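Local atomic coordinates of cytoplasmic protein (Cryptococcus neoformans var. grubii serotype A, PDB entry 7LPO), a protein that probably hydrolyses steryl beta-glucosides, as a fungal sterylglucosidase of glycosyl hydrolase family 5, releasing the sterol from its glucose. Residues 22-26 and 27-31; 698-702 and 703-707; 743-747 and 748-752. All coordinates share one frame; numbering follows the deposited sequence.

Contact 1 of 3, residues 22-26 and 27-31; sequences HSSTL and HFQDV
His22 and Gln29 face each other as a single antiparallel hydrogen-bonded pair, His22 N donating a hydrogen bond to Gln29 O at 2.7 Å and Gln29 N donating one to His22 O at 3.1 Å, and residues 23-28 form the loop between them. His22 O also receives a CA-H...O contact from Phe28 CA at 3.2 Å, and it lies in the plane of the Phe28 ring, at its edge. A water within the loop joins its two limbs: it accepts from Ser24 N and donates both to His27 O and to the amide oxygen of Gln29, the last at 2.8 Å from OE1. Gln29 reaches this water because its chain runs extended beyond CG (chi2 164°), which carries the amide across the loop toward Thr25. There the two side chains cross at about a right angle, with Thr25 CG2 3.6 Å from Gln29 OE1. On the Phe28 side, Ser23 OG comes obliquely to the ring, 3.3 Å from Phe28 CE1, while its hydrogen bond goes to Ala447 O. The His27 ring turns back over the preceding peptide and lays one face against Leu26 O. Strand 28-29 pairs with strand 35-43 through backbone bonds between Phe28 and Leu36, and the Phe28 side chain packs on Leu36, Leu38, Cys448 of strand 447-449 and Pro516. His27 touches Ile676 and Pro677 of strand 676-682, so the loop bridges strands 35-43, 447-449 and 676-682.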
loop_
_atom_site.group_PDB
_atom_site.type_symbol
_atom_site.label_atom_id
_atom_site.label_comp_id
_atom_site.label_asym_id
_atom_site.label_seq_id
_atom_site.Cartn_x
_atom_site.Cartn_y
_atom_site.Cartn_z
ATOM N N HIS A 22 -7.566 14.242 -16.613
ATOM C CA HIS A 22 -7.518 15.397 -15.729
ATOM C C HIS A 22 -7.683 14.961 -14.276
ATOM O O HIS A 22 -8.427 14.026 -13.970
ATOM C CB HIS A 22 -8.599 16.396 -16.130
ATOM C CG HIS A 22 -8.376 16.985 -17.490
ATOM N ND1 HIS A 22 -7.516 18.038 -17.712
ATOM C CD2 HIS A 22 -8.861 16.635 -18.705
ATOM C CE1 HIS A 22 -7.503 18.331 -19.000
ATOM N NE2 HIS A 22 -8.304 17.489 -19.626
ATOM N N SER A 23 -6.953 15.632 -13.388
ATOM C CA SER A 23 -6.924 15.341 -11.962
ATOM C C SER A 23 -6.928 16.688 -11.247
ATOM O O SER A 23 -6.063 17.002 -10.427
ATOM C CB SER A 23 -5.708 14.491 -11.600
ATOM O OG SER A 23 -5.879 13.895 -10.328
ATOM N N SER A 24 -7.924 17.499 -11.610
ATOM C CA SER A 24 -8.043 18.903 -11.257
ATOM C C SER A 24 -9.321 19.209 -10.485
ATOM O O SER A 24 -9.520 20.360 -10.080
ATOM C CB SER A 24 -8.033 19.749 -12.538
ATOM O OG SER A 24 -8.857 19.133 -13.522
ATOM N N THR A 25 -10.191 18.227 -10.317
ATOM C CA THR A 25 -11.468 18.384 -9.658
ATOM C C THR A 25 -11.649 17.178 -8.741
ATOM O O THR A 25 -10.735 16.349 -8.580
ATOM C CB THR A 25 -12.598 18.481 -10.693
ATOM O OG1 THR A 25 -12.802 17.183 -11.271
ATOM C CG2 THR A 25 -12.265 19.475 -11.783
ATOM N N LEU A 26 -12.852 17.038 -8.188
ATOM C CA LEU A 26 -13.124 15.941 -7.269
ATOM C C LEU A 26 -13.123 14.577 -7.944
ATOM O O LEU A 26 -13.187 13.561 -7.242
ATOM C CB LEU A 26 -14.466 16.159 -6.576
ATOM C CG LEU A 26 -14.383 17.194 -5.459
ATOM C CD1 LEU A 26 -15.783 17.619 -5.024
ATOM C CD2 LEU A 26 -13.578 16.633 -4.293
ATOM N N HIS A 27 -13.078 14.528 -9.272
ATOM C CA HIS A 27 -13.066 13.271 -10.000
ATOM C C HIS A 27 -12.104 13.369 -11.167
ATOM O O HIS A 27 -11.953 14.431 -11.778
ATOM C CB HIS A 27 -14.445 12.900 -10.543
ATOM C CG HIS A 27 -15.525 12.936 -9.514
ATOM N ND1 HIS A 27 -15.909 11.821 -8.801
ATOM C CD2 HIS A 27 -16.302 13.954 -9.072
ATOM C CE1 HIS A 27 -16.877 12.151 -7.965
ATOM N NE2 HIS A 27 -17.131 13.440 -8.107
ATOM N N PHE A 28 -11.457 12.245 -11.464
ATOM C CA PHE A 28 -10.719 12.110 -12.704
ATOM C C PHE A 28 -11.666 12.364 -13.866
ATOM O O PHE A 28 -12.837 11.967 -13.835
ATOM C CB PHE A 28 -10.131 10.705 -12.830
ATOM C CG PHE A 28 -9.082 10.368 -11.812
ATOM C CD1 PHE A 28 -7.940 11.130 -11.683
ATOM C CD2 PHE A 28 -9.224 9.244 -11.012
ATOM C CE1 PHE A 28 -6.960 10.793 -10.763
ATOM C CE2 PHE A 28 -8.252 8.901 -10.083
ATOM C CZ PHE A 28 -7.114 9.677 -9.961
ATOM N N GLN A 29 -11.150 12.996 -14.915
ATOM C CA GLN A 29 -11.951 13.256 -16.102
ATOM C C GLN A 29 -11.142 13.013 -17.366
ATOM O O GLN A 29 -9.950 13.333 -17.417
ATOM C CB GLN A 29 -12.452 14.700 -16.152
ATOM C CG GLN A 29 -13.286 15.155 -15.000
ATOM C CD GLN A 29 -13.389 16.663 -14.971
ATOM O OE1 GLN A 29 -12.405 17.359 -14.702
ATOM N NE2 GLN A 29 -14.560 17.177 -15.293
ATOM N N ASP A 30 -11.807 12.489 -18.399
ATOM C CA ASP A 30 -11.219 12.407 -19.725
ATOM C C ASP A 30 -11.445 13.738 -20.437
ATOM O O ASP A 30 -12.081 14.646 -19.903
ATOM C CB ASP A 30 -11.786 11.212 -20.496
ATOM C CG ASP A 30 -13.242 11.375 -20.885
ATOM O OD1 ASP A 30 -13.831 12.472 -20.722
ATOM O OD2 ASP A 30 -13.803 10.369 -21.371
ATOM N N VAL A 31 -10.916 13.863 -21.657
ATOM C CA VAL A 31 -10.931 15.146 -22.351
ATOM C C VAL A 31 -12.325 15.570 -22.791
ATOM O O VAL A 31 -12.519 16.735 -23.156
ATOM C CB VAL A 31 -9.979 15.105 -23.562
ATOM C CG1 VAL A 31 -8.556 14.760 -23.100
ATOM C CG2 VAL A 31 -10.479 14.122 -24.607
HETATM O O HOH W 1 -10.266 16.413 -13.098
#

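Contact 2 of 3, residues 698-702 and 703-707; sequences DDIAN and EQVYT
Asn702 folds its side chain back over the turn that follows it, and its OD1 meets the backbone N-H groups of two residues ahead, Gln704 and Val705. The Gln704 bond is the sounder, 2.7 Å from N to Asn702 OD1 and lying in the plane of the side-chain carbonyl. That from Val705 N to Asn702 OD1 is weak, at 2.9 Å with an angle of only 119° at the hydrogen. Asn702 can bend this way because CG sits between its own backbone N and carbonyl carbon (chi1 58°), which brings the amide alongside the chain just as it turns; this is an Asx turn. A backbone bond from Asn702 N to Val705 O, 3.1 Å long, ties the two ends of the turn together, and a weak one from Val705 N to Asn702 O runs the other way. The Gln704 bond, with weak support from Val705 N, holds the rotation of the Asn702 amide.

Val705, which is buried, crosses the Asn702 amide obliquely and lies against it, CG2 3.5 Å from Asn702 OD1. With CG1 placed opposite the backbone N (chi1 -177°), that methyl points back along the chain to Ile700, approaching Ile700 O to 3.4 Å and Ile700 CG2 to 4.3 Å. Ala701 CA adds a CA-H...O contact to Val705 O. The side chain of Glu703 bends at chi2, and its OE1 forms a salt bridge with Arg742. The whole turn lies at the surface, in the connection between strands 689-696 and 707-710, where Glu703 O bonds to Trp753 NE1 and the backbone of Thr707 pairs with Trp752 of strand 749-753.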
loop_
_atom_site.group_PDB
_atom_site.type_symbol
_atom_site.label_atom_id
_atom_site.label_comp_id
_atom_site.label_asym_id
_atom_site.label_seq_id
_atom_site.Cartn_x
_atom_site.Cartn_y
_atom_site.Cartn_z
ATOM N N ASP A 698 -24.971 21.756 -18.273
ATOM C CA ASP A 698 -23.818 22.062 -19.106
ATOM C C ASP A 698 -22.916 20.853 -19.340
ATOM O O ASP A 698 -21.834 21.005 -19.917
ATOM C CB ASP A 698 -23.007 23.210 -18.497
ATOM C CG ASP A 698 -22.662 22.984 -17.034
ATOM O OD1 ASP A 698 -22.957 21.891 -16.504
ATOM O OD2 ASP A 698 -22.095 23.907 -16.413
ATOM N N ASP A 699 -23.337 19.662 -18.924
ATOM C CA ASP A 699 -22.561 18.463 -19.206
ATOM C C ASP A 699 -22.670 18.093 -20.681
ATOM O O ASP A 699 -23.661 18.396 -21.349
ATOM C CB ASP A 699 -23.034 17.299 -18.337
ATOM C CG ASP A 699 -22.435 17.341 -16.941
ATOM O OD1 ASP A 699 -21.234 17.676 -16.830
ATOM O OD2 ASP A 699 -23.158 17.054 -15.963
ATOM N N ILE A 700 -21.641 17.416 -21.180
ATOM C CA ILE A 700 -21.528 17.073 -22.592
ATOM C C ILE A 700 -21.988 15.637 -22.793
ATOM O O ILE A 700 -21.375 14.702 -22.264
ATOM C CB ILE A 700 -20.089 17.243 -23.096
ATOM C CG1 ILE A 700 -19.659 18.707 -23.025
ATOM C CG2 ILE A 700 -19.974 16.699 -24.509
ATOM C CD1 ILE A 700 -18.151 18.898 -23.176
ATOM N N ALA A 701 -23.045 15.461 -23.585
ATOM C CA ALA A 701 -23.567 14.144 -23.924
ATOM C C ALA A 701 -23.929 14.124 -25.401
ATOM O O ALA A 701 -24.581 15.047 -25.895
ATOM C CB ALA A 701 -24.800 13.792 -23.081
ATOM N N ASN A 702 -23.505 13.079 -26.101
ATOM C CA ASN A 702 -23.883 12.892 -27.497
ATOM C C ASN A 702 -23.648 11.429 -27.851
ATOM O O ASN A 702 -23.455 10.584 -26.969
ATOM C CB ASN A 702 -23.122 13.856 -28.415
ATOM C CG ASN A 702 -21.622 13.706 -28.315
ATOM O OD1 ASN A 702 -21.081 12.610 -28.454
ATOM N ND2 ASN A 702 -20.936 14.818 -28.087
ATOM N N GLU A 703 -23.682 11.126 -29.151
ATOM C CA GLU A 703 -23.591 9.743 -29.600
ATOM C C GLU A 703 -22.217 9.149 -29.355
ATOM O O GLU A 703 -22.078 7.922 -29.324
ATOM C CB GLU A 703 -23.927 9.651 -31.090
ATOM C CG GLU A 703 -25.312 10.150 -31.452
ATOM C CD GLU A 703 -26.366 9.757 -30.429
ATOM O OE1 GLU A 703 -26.733 8.563 -30.376
ATOM O OE2 GLU A 703 -26.823 10.641 -29.668
ATOM N N GLN A 704 -21.200 9.988 -29.206
ATOM C CA GLN A 704 -19.847 9.534 -28.952
ATOM C C GLN A 704 -19.414 9.752 -27.510
ATOM O O GLN A 704 -18.347 9.265 -27.124
ATOM C CB GLN A 704 -18.868 10.254 -29.895
ATOM C CG GLN A 704 -18.653 9.569 -31.242
ATOM C CD GLN A 704 -19.902 9.559 -32.102
ATOM O OE1 GLN A 704 -20.262 8.526 -32.677
ATOM N NE2 GLN A 704 -20.572 10.711 -32.200
ATOM N N VAL A 705 -20.206 10.474 -26.713
ATOM C CA VAL A 705 -19.875 10.802 -25.327
ATOM C C VAL A 705 -21.039 10.325 -24.471
ATOM O O VAL A 705 -22.074 10.993 -24.377
ATOM C CB VAL A 705 -19.609 12.298 -25.126
ATOM C CG1 VAL A 705 -19.201 12.582 -23.692
ATOM C CG2 VAL A 705 -18.528 12.760 -26.100
ATOM N N TYR A 706 -20.864 9.173 -23.830
ATOM C CA TYR A 706 -21.916 8.509 -23.085
ATOM C C TYR A 706 -21.298 7.843 -21.863
ATOM O O TYR A 706 -20.076 7.785 -21.701
ATOM C CB TYR A 706 -22.623 7.472 -23.966
ATOM C CG TYR A 706 -21.616 6.634 -24.689
ATOM C CD1 TYR A 706 -21.057 5.525 -24.080
ATOM C CD2 TYR A 706 -21.169 6.984 -25.957
ATOM C CE1 TYR A 706 -20.102 4.766 -24.717
ATOM C CE2 TYR A 706 -20.200 6.226 -26.610
ATOM C CZ TYR A 706 -19.677 5.118 -25.982
ATOM O OH TYR A 706 -18.720 4.349 -26.596
ATOM N N THR A 707 -22.163 7.316 -21.009
ATOM C CA THR A 707 -21.746 6.599 -19.819
ATOM C C THR A 707 -21.496 5.131 -20.146
ATOM O O THR A 707 -22.267 4.502 -20.879
ATOM C CB THR A 707 -22.817 6.736 -18.740
ATOM O OG1 THR A 707 -22.960 8.122 -18.398
ATOM C CG2 THR A 707 -22.466 5.937 -17.504
#

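Contact 3 of 3, residues 743-747 and 748-752; sequences VEIQG and QTLRW
Leu750 CD1 lies at the apolar centre of this beta hairpin, 3.6 Å from Val743 CB and 3.7 Å from Ile745 CG2, on the face that also carries Trp752. Leu750 reaches both because its CG stands anti to the backbone N (chi1 167°), turning the branch across to the partner strand. Farther along, Val743 CG1 comes obliquely to the indole of Trp752, 3.6 Å from CD1. Ile736 and Ile766 of the neighbouring strands 734-738 and 761-770 cover this face.

Between the strands, Glu744 pairs with Arg751 and Gln746 with Thr749, each through two backbone hydrogen bonds. A type II' turn from Gln746 to Thr749 closes the hairpin, with Gly747 at positive phi (58°) in its second position.

The opposite face is polar. The Arg751 guanidinium has Thr749 CG2 over the centre of one face, while Glu744 OE2 stays 4.3 Å from NH1, too far for a salt bridge; Asp646 supplies the salt bridge, to NH2. The Gln746 amide stands at 73° to the guanidinium plane, and its OE1 accepts from Arg751 NH1 at 3.1 Å, near the guanidinium edge and somewhat tilted out of both planes.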
loop_
_atom_site.group_PDB
_atom_site.type_symbol
_atom_site.label_atom_id
_atom_site.label_comp_id
_atom_site.label_asym_id
_atom_site.label_seq_id
_atom_site.Cartn_x
_atom_site.Cartn_y
_atom_site.Cartn_z
ATOM N N VAL A 743 -29.994 2.385 -23.722
ATOM C CA VAL A 743 -28.846 1.558 -23.365
ATOM C C VAL A 743 -28.641 0.463 -24.404
ATOM O O VAL A 743 -29.561 0.071 -25.125
ATOM C CB VAL A 743 -29.009 0.905 -21.970
ATOM C CG1 VAL A 743 -29.495 1.921 -20.939
ATOM C CG2 VAL A 743 -29.991 -0.261 -22.047
ATOM N N GLU A 744 -27.412 -0.046 -24.456
ATOM C CA GLU A 744 -27.089 -1.238 -25.226
ATOM C C GLU A 744 -25.887 -1.907 -24.574
ATOM O O GLU A 744 -24.992 -1.234 -24.060
ATOM C CB GLU A 744 -26.816 -0.908 -26.699
ATOM C CG GLU A 744 -25.421 -0.444 -27.002
ATOM C CD GLU A 744 -25.129 -0.402 -28.497
ATOM O OE1 GLU A 744 -26.055 -0.093 -29.280
ATOM O OE2 GLU A 744 -23.970 -0.680 -28.885
ATOM N N ILE A 745 -25.873 -3.236 -24.597
ATOM C CA ILE A 745 -24.822 -4.022 -23.965
ATOM C C ILE A 745 -23.991 -4.706 -25.041
ATOM O O ILE A 745 -24.521 -5.139 -26.071
ATOM C CB ILE A 745 -25.401 -5.070 -22.992
ATOM C CG1 ILE A 745 -26.390 -5.984 -23.717
ATOM C CG2 ILE A 745 -26.114 -4.405 -21.812
ATOM C CD1 ILE A 745 -26.958 -7.119 -22.860
ATOM N N GLN A 746 -22.688 -4.820 -24.788
ATOM C CA GLN A 746 -21.785 -5.576 -25.650
ATOM C C GLN A 746 -20.737 -6.223 -24.758
ATOM O O GLN A 746 -20.068 -5.528 -23.991
ATOM C CB GLN A 746 -21.131 -4.678 -26.704
ATOM C CG GLN A 746 -19.869 -5.276 -27.323
ATOM C CD GLN A 746 -19.336 -4.469 -28.497
ATOM O OE1 GLN A 746 -19.041 -3.281 -28.366
ATOM N NE2 GLN A 746 -19.212 -5.114 -29.655
ATOM N N GLY A 747 -20.591 -7.535 -24.849
ATOM C CA GLY A 747 -19.644 -8.220 -23.981
ATOM C C GLY A 747 -19.986 -7.953 -22.528
ATOM O O GLY A 747 -21.106 -8.203 -22.081
ATOM N N GLN A 748 -19.025 -7.417 -21.776
ATOM C CA GLN A 748 -19.244 -7.017 -20.393
ATOM C C GLN A 748 -19.422 -5.507 -20.242
ATOM O O GLN A 748 -19.202 -4.964 -19.152
ATOM C CB GLN A 748 -18.086 -7.499 -19.519
ATOM C CG GLN A 748 -18.020 -9.012 -19.376
ATOM C CD GLN A 748 -16.884 -9.457 -18.482
ATOM O OE1 GLN A 748 -17.103 -9.970 -17.384
ATOM N NE2 GLN A 748 -15.658 -9.250 -18.946
ATOM N N THR A 749 -19.829 -4.825 -21.304
ATOM C CA THR A 749 -19.954 -3.375 -21.319
ATOM C C THR A 749 -21.406 -2.979 -21.525
ATOM O O THR A 749 -22.079 -3.506 -22.419
ATOM C CB THR A 749 -19.096 -2.760 -22.431
ATOM O OG1 THR A 749 -17.750 -3.247 -22.335
ATOM C CG2 THR A 749 -19.083 -1.229 -22.339
ATOM N N LEU A 750 -21.880 -2.052 -20.696
ATOM C CA LEU A 750 -23.163 -1.391 -20.873
ATOM C C LEU A 750 -22.912 0.059 -21.260
ATOM O O LEU A 750 -22.114 0.747 -20.614
ATOM C CB LEU A 750 -23.988 -1.465 -19.590
ATOM C CG LEU A 750 -25.217 -0.563 -19.527
ATOM C CD1 LEU A 750 -26.158 -0.879 -20.660
ATOM C CD2 LEU A 750 -25.899 -0.747 -18.196
ATOM N N ARG A 751 -23.581 0.519 -22.314
ATOM C CA ARG A 751 -23.440 1.882 -22.809
ATOM C C ARG A 751 -24.769 2.591 -22.635
ATOM O O ARG A 751 -25.811 2.048 -23.002
ATOM C CB ARG A 751 -23.007 1.899 -24.276
ATOM C CG ARG A 751 -21.629 1.303 -24.489
ATOM C CD ARG A 751 -21.084 1.589 -25.881
ATOM N NE ARG A 751 -19.690 1.154 -25.993
ATOM C CZ ARG A 751 -19.316 -0.060 -26.395
ATOM N NH1 ARG A 751 -20.229 -0.961 -26.737
ATOM N NH2 ARG A 751 -18.029 -0.374 -26.459
ATOM N N TRP A 752 -24.730 3.802 -22.083
ATOM C CA TRP A 752 -25.922 4.499 -21.611
ATOM C C TRP A 752 -25.901 5.936 -22.117
ATOM O O TRP A 752 -25.142 6.773 -21.609
ATOM C CB TRP A 752 -25.987 4.436 -20.089
ATOM C CG TRP A 752 -27.228 5.004 -19.487
ATOM C CD1 TRP A 752 -28.419 5.236 -20.114
ATOM C CD2 TRP A 752 -27.407 5.411 -18.127
ATOM N NE1 TRP A 752 -29.325 5.764 -19.228
ATOM C CE2 TRP A 752 -28.725 5.885 -18.002
ATOM C CE3 TRP A 752 -26.578 5.425 -17.005
ATOM C CZ2 TRP A 752 -29.231 6.357 -16.801
ATOM C CZ3 TRP A 752 -27.083 5.897 -15.818
ATOM C CH2 TRP A 752 -28.396 6.351 -15.721
#

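The contacts follow one another along the chain: 22-31 near the N terminus, then 698-707 and 743-752, both in the family 5 C-terminal domain. Contacts 2 and 3 touch, their centres 15 Å apart: the turn of contact 2 runs into strand 707-710, which pairs with strand 749-753 of the hairpin, and Thr707 O lies 2.8 Å from Trp752 N, a probable hydrogen bond. Contact 1 is about 16 Å from contact 2 and 23 Å from contact 3, centre to centre, and touches neither. Strand pairings 28-29 with 35-43, 35-43 with 669-673 and 669-673 with 707-710 connect it to them, and Arg34 forms a salt bridge with Asp30 and a hydrogen bond to Tyr706 O.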